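Local coordinates for alpha-catenin-like protein hmp-1 (Caenorhabditis elegans, PDB 5XA5) that binds beta-catenin, cadherin and actin filaments at cell junctions and is required for cell migration during body enclosure and cell shape changes during body elongation, at residues 64-69 / 95-100; 104-109 / 124-129; 157-162 / 180-185; 170-175 / 219-224. All blocks are in the same frame, centred on the assembly; numbering follows the deposited sequence.

Contact 1. Residues 64-69 / 95-100; sequences NFLQTG and AVQDTG
Phe65 and Leu66 on helix 51-74 meet Val96 and Gln97 on helix 83-112, two neighbouring residues against two. The short segments run almost exactly antiparallel with their axes 10.3 Å apart, and the alpha carbons come nearest at Leu66 and Gln97. The Phe65 ring swings anti to the backbone N (chi1 -171°), which lays its CD2 side 3.8 Å from Val96 CG1. Phe65 CE2 lies between the two valine methyls, 4.1 Å from Val96 CG2. Leu66 keeps CG beside the backbone N (chi1 -61°), which aims the branch at the other helix, and the extended second torsion (chi2 -178°) carries its methyls across. Leu66 CD1 sits 3.7 Å from Gln97 CB, and Leu66 CD2 lies 4.2 Å from Val96 CG1. Gln97 runs out extended and crosses Leu66 at about a right angle. Its methylene carbons give the leucine an apolar surface, while the amide lies past the leucine on the exposed side of the helix, a sensible use of a long polar residue at a boundary. Deeper in, Phe65 rests on Val134 and Val96 on Leu130, both of helix 117-165. This is antiparallel helix packing within a bundle of the vinculin/alpha-catenin family. Its chemistry is mainly apolar, implying that shape and burial, rather than directed polar bonds, hold these segments side by side.

Contact 2. Residues 104-109 / 124-129; sequences IQTGRD and TNSGRN
Thr106 and Ser126 meet through their hydroxyls, and this one pair makes the whole direct contact between the two segments. In the 124-129 segment, Thr124 comes first; its CB points away from 104-109, and its hydroxyl is spent on Arg120 O of its own helix. Two residues on, Ser126 turns inward. Its OG stands beside the backbone N (chi1 -64°), within bonding distance of Ile122 O one turn back and of Thr106 OG1 at 2.7 Å; its single proton can serve only one at a time. Thr106 likewise bonds to a carbonyl one turn back, Val102 O, but by a different torsion, with OG1 between its backbone N and carbonyl carbon (chi1 56°). Each hydroxyl thus has a carbonyl of its own helix and the other hydroxyl close by; of the two residues only Ser126 is buried. Small residues suit this place, since the alpha carbons of Thr106 and Ser126 are 7.1 Å apart, and the serine also touches Val102 and Met103. Further along, Arg128 O accepts from Thr132 OG1. Helices 83-112 and 117-165 are joined by a short turn, and their close passage is that of an antiparallel helical hairpin in the helical bundles of the vinculin/alpha-catenin family.

Contact 3. Residues 157-162 / 180-185; sequences RETAHQ and ISQIEE
The Gln182 amide presents its oxygen end to Thr159, whose hydroxyl is the group it meets: Thr159 OG1 lies 2.8 Å from Gln182 OE1, within hydrogen-bonding distance, and the amide nitrogen NE2 of Gln182 stands farther off, at 3.5 Å from the same Thr159 OG1. A second pair of flat groups lies one turn apart within 157-162. There Gln162 NE2 gives an almost straight N-H bond (168°) to Glu158 OE2 at 2.8 Å. The acceptor sits almost in the plane of the Gln162 amide, and the carboxylate offers its anti lone pair, the one turned from its other oxygen. This i to i+4 bond is a surface link along the helix, beside the cross-helix contact rather than part of it.

Glutamine suits position 182 because its long side chain spans the 8.8 Å between the alpha carbons of Thr159 and Gln182. CG lies beside the backbone N (chi1 -69°) and the chain is extended beyond it (chi2 172°), which carries the amide across to Thr159. The buried Thr159 hydroxyl has acceptors on two helices, Gln182 OE1 and Glu155 O of its own helix; it has a single proton for both, and which one receives it is not fixed.

Around the pair, Thr159 packs on Leu179 of helix 169-196, and Gln182 on Val156 of helix 117-165. Ile183 leans on Leu213 and Ala217 of helix 200-229, while Ala160 meets Met247. The four helices 117-165, 169-196, 200-229 and 234-258 pack as a bundle, as in the vinculin/alpha-catenin family.

Contact 4. Residues 170-175 / 219-224; sequences IKVDDL and LLYTST
Tyr221 and Asp173 are brought together by two different first torsions. The tyrosine ring swings anti to its backbone N (chi1 167°), which lets it reach across to Asp173, while Asp173 keeps CG beside its own N (chi1 -77°), which draws the carboxylate nearer than its CB direction alone would. Tyr221 OH then donates to Asp173 OD1 at 2.7 Å. That oxygen sits at the edge of the ring, with Asp173 OD1 3.3 Å from Tyr221 CE1, yet the hydroxyl comes from above the carboxylate plane, 42° out of it. The same OD1 also takes a salt bridge from Arg225 NE, and these two donors would be expected to favour a charged carboxylate. A tyrosine is apt here, partly exposed: its ring can serve an apolar neighbour while its hydroxyl answers an acid. Val172 supplies that neighbour, with Val172 CG1 4.0 Å from Tyr221 CD1.

The segments run nearly antiparallel, with axes 10.3 Å apart, as successive helices of a bundle do in the vinculin/alpha-catenin family. Tyr221 also stacks on the ring of Tyr176, farther along helix 169-196, and Val172 packs on Val228 of helix 200-229 and on Ala166 in the turn before its own helix. Leu220 touches Met163 of helix 117-165, and its side chain also rests on Thr243 and Met247 of helix 234-258.

From the N terminus, contact 1 closes a loop with 25 residues between its segments, and contact 2 one with 14, leading into helix 117-165; they lie in series and touch where Thr99 packs near Asn129. Helix 117-165 next carries the chain across the middle of the molecule, so contacts 2 and 3, toward its two ends, have centres about 50 Å apart. Contact 3 closes 17 residues, tying this helix to 169-196, and contact 4 closes 43, tying 169-196 to 200-229; all these loops are mostly helix. Contacts 3 and 4 cross, their segments alternating, and touch through Leu175 and Leu220. The long helix thus joins two helical bundles, consistent with the N-terminal part of alpha-catenins.

Contact 1. Residues 64-69 / 95-100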
loop_
_atom_site.group_PDB
_atom_site.type_symbol
_atom_site.label_atom_id
_atom_site.label_comp_id
_atom_site.label_asym_id
_atom_site.label_seq_id
_atom_site.Cartn_x
_atom_site.Cartn_y
_atom_site.Cartn_z
ATOM N N ASN A 64 18.908 -4.898 -5.689
ATOM C CA ASN A 64 18.420 -3.548 -5.456
ATOM C C ASN A 64 16.983 -3.568 -4.951
ATOM O O ASN A 64 16.598 -2.736 -4.128
ATOM C CB ASN A 64 18.528 -2.697 -6.722
ATOM C CG ASN A 64 18.183 -1.245 -6.469
ATOM O OD1 ASN A 64 17.076 -0.798 -6.766
ATOM N ND2 ASN A 64 19.122 -0.504 -5.889
ATOM N N PHE A 65 16.195 -4.521 -5.446
ATOM C CA PHE A 65 14.822 -4.692 -4.982
ATOM C C PHE A 65 14.830 -5.040 -3.488
ATOM O O PHE A 65 14.052 -4.494 -2.697
ATOM C CB PHE A 65 14.102 -5.780 -5.797
ATOM C CG PHE A 65 12.622 -5.870 -5.523
ATOM C CD1 PHE A 65 11.714 -5.207 -6.330
ATOM C CD2 PHE A 65 12.145 -6.618 -4.459
ATOM C CE1 PHE A 65 10.350 -5.285 -6.080
ATOM C CE2 PHE A 65 10.782 -6.687 -4.188
ATOM C CZ PHE A 65 9.884 -6.024 -5.002
ATOM N N LEU A 66 15.725 -5.942 -3.099
ATOM C CA LEU A 66 15.806 -6.357 -1.710
ATOM C C LEU A 66 16.262 -5.207 -0.819
ATOM O O LEU A 66 15.771 -5.059 0.297
ATOM C CB LEU A 66 16.750 -7.555 -1.560
ATOM C CG LEU A 66 16.314 -8.799 -2.336
ATOM C CD1 LEU A 66 17.277 -9.945 -2.098
ATOM C CD2 LEU A 66 14.896 -9.213 -1.956
ATOM N N GLN A 67 17.183 -4.386 -1.318
ATOM C CA GLN A 67 17.714 -3.279 -0.531
ATOM C C GLN A 67 16.657 -2.203 -0.325
ATOM O O GLN A 67 16.451 -1.730 0.793
ATOM C CB GLN A 67 18.956 -2.679 -1.197
ATOM C CG GLN A 67 20.182 -3.565 -1.131
ATOM C CD GLN A 67 21.292 -3.080 -2.041
ATOM O OE1 GLN A 67 21.250 -1.957 -2.547
ATOM N NE2 GLN A 67 22.299 -3.923 -2.248
ATOM N N THR A 68 15.987 -1.818 -1.402
ATOM C CA THR A 68 14.948 -0.800 -1.346
ATOM C C THR A 68 13.768 -1.296 -0.510
ATOM O O THR A 68 13.186 -0.554 0.304
ATOM C CB THR A 68 14.496 -0.422 -2.767
ATOM O OG1 THR A 68 15.603 0.159 -3.465
ATOM C CG2 THR A 68 13.336 0.570 -2.724
ATOM N N GLY A 69 13.414 -2.565 -0.710
ATOM C CA GLY A 69 12.349 -3.193 0.057
ATOM C C GLY A 69 12.621 -3.159 1.553
ATOM O O GLY A 69 11.731 -2.833 2.338
ATOM N N ALA A 95 10.590 -14.263 -0.015
ATOM C CA ALA A 95 10.151 -15.084 -1.138
ATOM C C ALA A 95 10.701 -14.535 -2.454
ATOM O O ALA A 95 10.979 -15.297 -3.382
ATOM C CB ALA A 95 8.633 -15.168 -1.180
ATOM N N VAL A 96 10.866 -13.215 -2.533
ATOM C CA VAL A 96 11.508 -12.600 -3.693
ATOM C C VAL A 96 12.992 -12.972 -3.741
ATOM O O VAL A 96 13.521 -13.317 -4.801
ATOM C CB VAL A 96 11.344 -11.059 -3.692
ATOM C CG1 VAL A 96 12.123 -10.428 -4.835
ATOM C CG2 VAL A 96 9.871 -10.690 -3.817
ATOM N N GLN A 97 13.659 -12.926 -2.594
ATOM C CA GLN A 97 15.067 -13.304 -2.530
ATOM C C GLN A 97 15.267 -14.748 -2.980
ATOM O O GLN A 97 16.194 -15.049 -3.735
ATOM C CB GLN A 97 15.599 -13.110 -1.109
ATOM C CG GLN A 97 17.071 -13.464 -0.920
ATOM C CD GLN A 97 17.533 -13.178 0.499
ATOM O OE1 GLN A 97 16.918 -13.629 1.466
ATOM N NE2 GLN A 97 18.602 -12.400 0.629
ATOM N N ASP A 98 14.386 -15.632 -2.522
ATOM C CA ASP A 98 14.512 -17.055 -2.821
ATOM C C ASP A 98 14.220 -17.357 -4.291
ATOM O O ASP A 98 15.046 -17.971 -4.968
ATOM C CB ASP A 98 13.597 -17.882 -1.912
ATOM C CG ASP A 98 14.047 -17.867 -0.449
ATOM O OD1 ASP A 98 15.186 -17.432 -0.171
ATOM O OD2 ASP A 98 13.263 -18.304 0.421
ATOM N N THR A 99 13.065 -16.924 -4.794
ATOM C CA THR A 99 12.737 -17.145 -6.201
ATOM C C THR A 99 13.748 -16.432 -7.081
ATOM O O THR A 99 14.029 -16.865 -8.206
ATOM C CB THR A 99 11.333 -16.650 -6.565
ATOM O OG1 THR A 99 11.190 -15.288 -6.143
ATOM C CG2 THR A 99 10.281 -17.502 -5.890
ATOM N N GLY A 100 14.282 -15.329 -6.561
ATOM C CA GLY A 100 15.303 -14.572 -7.258
ATOM C C GLY A 100 16.546 -15.418 -7.441
ATOM O O GLY A 100 17.169 -15.415 -8.506
#

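Contact 2. Residues 104-109 / 124-129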
loop_
_atom_site.group_PDB
_atom_site.type_symbol
_atom_site.label_atom_id
_atom_site.label_comp_id
_atom_site.label_asym_id
_atom_site.label_seq_id
_atom_site.Cartn_x
_atom_site.Cartn_y
_atom_site.Cartn_z
ATOM N N ILE A 104 18.229 -16.672 -10.985
ATOM C CA ILE A 104 19.620 -16.404 -11.350
ATOM C C ILE A 104 20.332 -17.696 -11.750
ATOM O O ILE A 104 21.121 -17.711 -12.700
ATOM C CB ILE A 104 20.382 -15.708 -10.200
ATOM C CG1 ILE A 104 19.841 -14.289 -10.007
ATOM C CG2 ILE A 104 21.882 -15.658 -10.493
ATOM C CD1 ILE A 104 20.348 -13.593 -8.760
ATOM N N GLN A 105 20.034 -18.784 -11.046
ATOM C CA GLN A 105 20.631 -20.078 -11.377
ATOM C C GLN A 105 20.114 -20.661 -12.691
ATOM O O GLN A 105 20.905 -21.019 -13.569
ATOM C CB GLN A 105 20.393 -21.081 -10.248
ATOM C CG GLN A 105 21.525 -21.168 -9.236
ATOM C CD GLN A 105 22.842 -21.604 -9.862
ATOM O OE1 GLN A 105 22.863 -22.339 -10.851
ATOM N NE2 GLN A 105 23.949 -21.148 -9.286
ATOM N N THR A 106 18.793 -20.766 -12.830
ATOM C CA THR A 106 18.223 -21.372 -14.031
ATOM C C THR A 106 18.441 -20.457 -15.216
ATOM O O THR A 106 18.587 -20.913 -16.349
ATOM C CB THR A 106 16.721 -21.646 -13.902
ATOM O OG1 THR A 106 16.038 -20.435 -13.566
ATOM C CG2 THR A 106 16.463 -22.688 -12.822
ATOM N N GLY A 107 18.428 -19.154 -14.953
ATOM C CA GLY A 107 18.700 -18.184 -15.994
ATOM C C GLY A 107 20.104 -18.365 -16.529
ATOM O O GLY A 107 20.330 -18.314 -17.738
ATOM N N ARG A 108 21.047 -18.591 -15.620
ATOM C CA ARG A 108 22.432 -18.797 -16.018
ATOM C C ARG A 108 22.561 -20.082 -16.827
ATOM O O ARG A 108 23.264 -20.117 -17.834
ATOM C CB ARG A 108 23.354 -18.847 -14.797
ATOM C CG ARG A 108 24.837 -18.686 -15.139
ATOM C CD ARG A 108 25.721 -19.141 -13.989
ATOM N NE ARG A 108 25.306 -18.556 -12.716
ATOM C CZ ARG A 108 25.637 -17.336 -12.307
ATOM N NH1 ARG A 108 26.393 -16.560 -13.072
ATOM N NH2 ARG A 108 25.209 -16.889 -11.133
ATOM N N ASP A 109 21.873 -21.128 -16.377
ATOM C CA ASP A 109 21.846 -22.402 -17.093
ATOM C C ASP A 109 21.337 -22.209 -18.514
ATOM O O ASP A 109 21.864 -22.785 -19.464
ATOM C CB ASP A 109 20.967 -23.420 -16.361
ATOM C CG ASP A 109 21.491 -23.756 -14.979
ATOM O OD1 ASP A 109 22.710 -23.608 -14.748
ATOM O OD2 ASP A 109 20.679 -24.172 -14.126
ATOM N N THR A 124 12.013 -19.719 -17.880
ATOM C CA THR A 124 10.763 -18.971 -18.018
ATOM C C THR A 124 9.834 -19.245 -16.839
ATOM O O THR A 124 9.187 -18.332 -16.309
ATOM C CB THR A 124 10.049 -19.322 -19.336
ATOM O OG1 THR A 124 10.925 -19.058 -20.439
ATOM C CG2 THR A 124 8.773 -18.510 -19.501
ATOM N N ASN A 125 9.763 -20.507 -16.430
ATOM C CA ASN A 125 9.001 -20.878 -15.245
ATOM C C ASN A 125 9.563 -20.211 -13.986
ATOM O O ASN A 125 8.806 -19.739 -13.129
ATOM C CB ASN A 125 8.986 -22.399 -15.085
ATOM C CG ASN A 125 7.991 -22.863 -14.042
ATOM O OD1 ASN A 125 6.780 -22.817 -14.260
ATOM N ND2 ASN A 125 8.496 -23.309 -12.902
ATOM N N SER A 126 10.890 -20.155 -13.889
ATOM C CA SER A 126 11.544 -19.465 -12.777
ATOM C C SER A 126 11.144 -17.990 -12.773
ATOM O O SER A 126 10.930 -17.400 -11.714
ATOM C CB SER A 126 13.066 -19.580 -12.867
ATOM O OG SER A 126 13.497 -20.926 -12.752
ATOM N N GLY A 127 11.058 -17.403 -13.967
ATOM C CA GLY A 127 10.701 -15.999 -14.118
ATOM C C GLY A 127 9.279 -15.740 -13.677
ATOM O O GLY A 127 9.005 -14.749 -13.001
ATOM N N ARG A 128 8.370 -16.630 -14.062
ATOM C CA ARG A 128 6.982 -16.538 -13.607
ATOM C C ARG A 128 6.901 -16.567 -12.086
ATOM O O ARG A 128 6.210 -15.761 -11.471
ATOM C CB ARG A 128 6.140 -17.669 -14.190
ATOM C CG ARG A 128 4.726 -17.728 -13.634
ATOM C CD ARG A 128 3.915 -18.793 -14.341
ATOM N NE ARG A 128 2.632 -19.035 -13.690
ATOM C CZ ARG A 128 1.647 -19.741 -14.235
ATOM N NH1 ARG A 128 1.802 -20.263 -15.443
ATOM N NH2 ARG A 128 0.508 -19.917 -13.579
ATOM N N ASN A 129 7.614 -17.505 -11.480
ATOM C CA ASN A 129 7.611 -17.620 -10.028
ATOM C C ASN A 129 8.166 -16.385 -9.339
ATOM O O ASN A 129 7.609 -15.939 -8.334
ATOM C CB ASN A 129 8.399 -18.849 -9.599
ATOM C CG ASN A 129 7.675 -20.134 -9.905
ATOM O OD1 ASN A 129 6.466 -20.139 -10.132
ATOM N ND2 ASN A 129 8.410 -21.237 -9.921
#

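Contact 3. Residues 157-162 / 180-185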
loop_
_atom_site.group_PDB
_atom_site.type_symbol
_atom_site.label_atom_id
_atom_site.label_comp_id
_atom_site.label_asym_id
_atom_site.label_seq_id
_atom_site.Cartn_x
_atom_site.Cartn_y
_atom_site.Cartn_z
ATOM N N ARG A 157 -9.862 9.398 15.997
ATOM C CA ARG A 157 -10.916 8.897 16.878
ATOM C C ARG A 157 -10.594 9.145 18.352
ATOM O O ARG A 157 -11.464 9.543 19.124
ATOM C CB ARG A 157 -11.134 7.401 16.620
ATOM C CG ARG A 157 -12.206 6.740 17.457
ATOM C CD ARG A 157 -12.202 5.234 17.196
ATOM N NE ARG A 157 -12.828 4.912 15.906
ATOM C CZ ARG A 157 -12.222 4.352 14.866
ATOM N NH1 ARG A 157 -10.934 4.017 14.913
ATOM N NH2 ARG A 157 -12.923 4.120 13.769
ATOM N N GLU A 158 -9.340 8.922 18.743
ATOM C CA GLU A 158 -8.954 9.101 20.143
ATOM C C GLU A 158 -8.920 10.569 20.550
ATOM O O GLU A 158 -9.329 10.935 21.661
ATOM C CB GLU A 158 -7.595 8.433 20.399
ATOM C CG GLU A 158 -7.013 8.708 21.776
ATOM C CD GLU A 158 -7.926 8.250 22.942
ATOM O OE1 GLU A 158 -8.756 7.340 22.716
ATOM O OE2 GLU A 158 -7.785 8.756 24.080
ATOM N N THR A 159 -8.415 11.417 19.670
ATOM C CA THR A 159 -8.438 12.839 19.965
ATOM C C THR A 159 -9.871 13.339 20.125
ATOM O O THR A 159 -10.161 14.086 21.065
ATOM C CB THR A 159 -7.692 13.631 18.876
ATOM O OG1 THR A 159 -6.346 13.143 18.794
ATOM C CG2 THR A 159 -7.664 15.118 19.229
ATOM N N ALA A 160 -10.770 12.901 19.244
ATOM C CA ALA A 160 -12.187 13.260 19.370
ATOM C C ALA A 160 -12.776 12.724 20.659
ATOM O O ALA A 160 -13.601 13.387 21.302
ATOM C CB ALA A 160 -12.979 12.750 18.193
ATOM N N HIS A 161 -12.392 11.500 21.029
ATOM C CA HIS A 161 -12.841 10.920 22.286
ATOM C C HIS A 161 -12.467 11.830 23.454
ATOM O O HIS A 161 -13.302 12.132 24.330
ATOM C CB HIS A 161 -12.214 9.528 22.484
ATOM C CG HIS A 161 -12.701 8.802 23.711
ATOM N ND1 HIS A 161 -13.600 7.773 23.645
ATOM C CD2 HIS A 161 -12.404 8.977 25.027
ATOM C CE1 HIS A 161 -13.849 7.327 24.877
ATOM N NE2 HIS A 161 -13.152 8.049 25.721
ATOM N N GLN A 162 -11.204 12.257 23.466
ATOM C CA GLN A 162 -10.717 13.097 24.544
ATOM C C GLN A 162 -11.430 14.439 24.539
ATOM O O GLN A 162 -11.711 14.987 25.613
ATOM C CB GLN A 162 -9.198 13.283 24.428
ATOM C CG GLN A 162 -8.440 12.036 24.815
ATOM C CD GLN A 162 -6.949 12.176 24.594
ATOM O OE1 GLN A 162 -6.387 13.242 24.817
ATOM N NE2 GLN A 162 -6.296 11.082 24.206
ATOM N N ILE A 180 -7.758 19.477 14.374
ATOM C CA ILE A 180 -7.756 20.187 13.095
ATOM C C ILE A 180 -6.636 19.653 12.245
ATOM O O ILE A 180 -6.857 19.299 11.079
ATOM C CB ILE A 180 -7.599 21.707 13.271
ATOM C CG1 ILE A 180 -8.911 22.288 13.817
ATOM C CG2 ILE A 180 -7.239 22.401 11.938
ATOM C CD1 ILE A 180 -8.765 23.675 14.378
ATOM N N SER A 181 -5.447 19.567 12.834
ATOM C CA SER A 181 -4.279 19.139 12.066
ATOM C C SER A 181 -4.364 17.666 11.706
ATOM O O SER A 181 -4.025 17.293 10.582
ATOM C CB SER A 181 -2.989 19.438 12.838
ATOM O OG SER A 181 -2.781 20.840 12.857
ATOM N N GLN A 182 -4.826 16.842 12.632
ATOM C CA GLN A 182 -4.901 15.413 12.355
ATOM C C GLN A 182 -5.885 15.125 11.229
ATOM O O GLN A 182 -5.643 14.265 10.375
ATOM C CB GLN A 182 -5.271 14.650 13.625
ATOM C CG GLN A 182 -4.156 14.675 14.639
ATOM C CD GLN A 182 -4.559 14.098 15.969
ATOM O OE1 GLN A 182 -5.721 13.787 16.184
ATOM N NE2 GLN A 182 -3.587 13.914 16.857
ATOM N N ILE A 183 -7.001 15.842 11.230
ATOM C CA ILE A 183 -8.013 15.633 10.195
ATOM C C ILE A 183 -7.524 16.162 8.849
ATOM O O ILE A 183 -7.798 15.551 7.817
ATOM C CB ILE A 183 -9.334 16.292 10.586
ATOM C CG1 ILE A 183 -9.972 15.485 11.719
ATOM C CG2 ILE A 183 -10.288 16.366 9.402
ATOM C CD1 ILE A 183 -11.277 16.036 12.228
ATOM N N GLU A 184 -6.790 17.277 8.856
ATOM C CA GLU A 184 -6.207 17.768 7.611
ATOM C C GLU A 184 -5.222 16.765 6.999
ATOM O O GLU A 184 -5.251 16.546 5.787
ATOM C CB GLU A 184 -5.510 19.112 7.833
ATOM C CG GLU A 184 -6.452 20.295 7.993
ATOM C CD GLU A 184 -7.093 20.745 6.690
ATOM O OE1 GLU A 184 -6.635 20.332 5.600
ATOM O OE2 GLU A 184 -8.055 21.540 6.764
ATOM N N GLU A 185 -4.376 16.168 7.838
ATOM C CA GLU A 185 -3.432 15.126 7.425
ATOM C C GLU A 185 -4.170 13.914 6.860
ATOM O O GLU A 185 -3.825 13.385 5.800
ATOM C CB GLU A 185 -2.562 14.693 8.611
ATOM C CG GLU A 185 -1.176 15.294 8.687
ATOM C CD GLU A 185 -0.662 15.406 10.119
ATOM O OE1 GLU A 185 -1.362 14.947 11.052
ATOM O OE2 GLU A 185 0.448 15.950 10.316
#

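Contact 4. Residues 170-175 / 219-224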
loop_
_atom_site.group_PDB
_atom_site.type_symbol
_atom_site.label_atom_id
_atom_site.label_comp_id
_atom_site.label_asym_id
_atom_site.label_seq_id
_atom_site.Cartn_x
_atom_site.Cartn_y
_atom_site.Cartn_z
ATOM N N ILE A 170 -10.634 25.263 28.046
ATOM C CA ILE A 170 -9.248 25.295 27.566
ATOM C C ILE A 170 -8.811 23.938 26.991
ATOM O O ILE A 170 -8.118 23.876 25.957
ATOM C CB ILE A 170 -8.293 25.728 28.696
ATOM C CG1 ILE A 170 -8.522 27.206 29.025
ATOM C CG2 ILE A 170 -6.846 25.520 28.302
ATOM C CD1 ILE A 170 -7.662 27.718 30.155
ATOM N N LYS A 171 -9.235 22.848 27.625
ATOM C CA LYS A 171 -8.937 21.523 27.077
ATOM C C LYS A 171 -9.657 21.296 25.750
ATOM O O LYS A 171 -9.084 20.725 24.830
ATOM C CB LYS A 171 -9.321 20.410 28.061
ATOM C CG LYS A 171 -8.253 20.100 29.093
ATOM C CD LYS A 171 -8.760 19.074 30.096
ATOM C CE LYS A 171 -7.917 19.043 31.361
ATOM N NZ LYS A 171 -8.505 18.103 32.356
ATOM N N VAL A 172 -10.916 21.726 25.650
ATOM C CA VAL A 172 -11.662 21.517 24.415
ATOM C C VAL A 172 -10.990 22.257 23.251
ATOM O O VAL A 172 -10.819 21.710 22.159
ATOM C CB VAL A 172 -13.130 21.972 24.550
ATOM C CG1 VAL A 172 -13.808 21.900 23.178
ATOM C CG2 VAL A 172 -13.874 21.092 25.581
ATOM N N ASP A 173 -10.584 23.492 23.490
ATOM C CA ASP A 173 -9.870 24.241 22.441
ATOM C C ASP A 173 -8.533 23.616 22.062
ATOM O O ASP A 173 -8.193 23.540 20.883
ATOM C CB ASP A 173 -9.635 25.681 22.888
ATOM C CG ASP A 173 -10.876 26.535 22.780
ATOM O OD1 ASP A 173 -11.863 26.100 22.153
ATOM O OD2 ASP A 173 -10.860 27.661 23.322
ATOM N N ASP A 174 -7.766 23.174 23.058
ATOM C CA ASP A 174 -6.454 22.585 22.774
ATOM C C ASP A 174 -6.595 21.268 22.028
ATOM O O ASP A 174 -5.839 20.979 21.101
ATOM C CB ASP A 174 -5.655 22.370 24.059
ATOM C CG ASP A 174 -5.175 23.673 24.673
ATOM O OD1 ASP A 174 -5.119 24.689 23.946
ATOM O OD2 ASP A 174 -4.836 23.673 25.877
ATOM N N LEU A 175 -7.565 20.457 22.432
ATOM C CA LEU A 175 -7.788 19.205 21.723
ATOM C C LEU A 175 -8.311 19.467 20.311
ATOM O O LEU A 175 -7.927 18.766 19.394
ATOM C CB LEU A 175 -8.752 18.302 22.499
ATOM C CG LEU A 175 -8.101 17.711 23.755
ATOM C CD1 LEU A 175 -9.191 17.166 24.671
ATOM C CD2 LEU A 175 -7.120 16.609 23.378
ATOM N N LEU A 219 -18.734 20.653 14.024
ATOM C CA LEU A 219 -19.958 20.670 14.824
ATOM C C LEU A 219 -19.741 19.997 16.177
ATOM O O LEU A 219 -20.361 20.372 17.175
ATOM C CB LEU A 219 -21.086 19.978 14.062
ATOM C CG LEU A 219 -21.559 20.723 12.814
ATOM C CD1 LEU A 219 -22.389 19.794 11.945
ATOM C CD2 LEU A 219 -22.383 21.932 13.185
ATOM N N LEU A 220 -18.894 18.977 16.196
ATOM C CA LEU A 220 -18.537 18.328 17.452
ATOM C C LEU A 220 -17.779 19.308 18.343
ATOM O O LEU A 220 -18.043 19.380 19.547
ATOM C CB LEU A 220 -17.707 17.068 17.195
ATOM C CG LEU A 220 -17.424 16.258 18.469
ATOM C CD1 LEU A 220 -18.694 15.795 19.166
ATOM C CD2 LEU A 220 -16.534 15.060 18.122
ATOM N N TYR A 221 -16.862 20.068 17.756
ATOM C CA TYR A 221 -16.140 21.101 18.500
ATOM C C TYR A 221 -17.112 22.062 19.169
ATOM O O TYR A 221 -17.023 22.297 20.360
ATOM C CB TYR A 221 -15.183 21.866 17.580
ATOM C CG TYR A 221 -14.621 23.141 18.164
ATOM C CD1 TYR A 221 -13.893 23.125 19.352
ATOM C CD2 TYR A 221 -14.798 24.361 17.520
ATOM C CE1 TYR A 221 -13.374 24.292 19.882
ATOM C CE2 TYR A 221 -14.284 25.531 18.042
ATOM C CZ TYR A 221 -13.575 25.488 19.236
ATOM O OH TYR A 221 -13.046 26.631 19.763
ATOM N N THR A 222 -18.046 22.628 18.410
ATOM C CA THR A 222 -18.834 23.688 19.002
ATOM C C THR A 222 -19.895 23.115 19.951
ATOM O O THR A 222 -20.215 23.743 20.945
ATOM C CB THR A 222 -19.481 24.594 17.935
ATOM O OG1 THR A 222 -20.182 23.811 16.976
ATOM C CG2 THR A 222 -18.400 25.375 17.205
ATOM N N SER A 223 -20.393 21.908 19.688
ATOM C CA SER A 223 -21.351 21.295 20.604
ATOM C C SER A 223 -20.682 20.929 21.928
ATOM O O SER A 223 -21.276 21.097 22.994
ATOM C CB SER A 223 -21.988 20.045 19.992
ATOM O OG SER A 223 -21.042 18.991 19.952
ATOM N N THR A 224 -19.453 20.418 21.884
ATOM C CA THR A 224 -18.734 20.085 23.116
ATOM C C THR A 224 -18.360 21.340 23.901
ATOM O O THR A 224 -18.434 21.374 25.124
ATOM C CB THR A 224 -17.444 19.238 22.833
ATOM O OG1 THR A 224 -16.547 19.926 21.950
ATOM C CG2 THR A 224 -17.825 17.900 22.225
#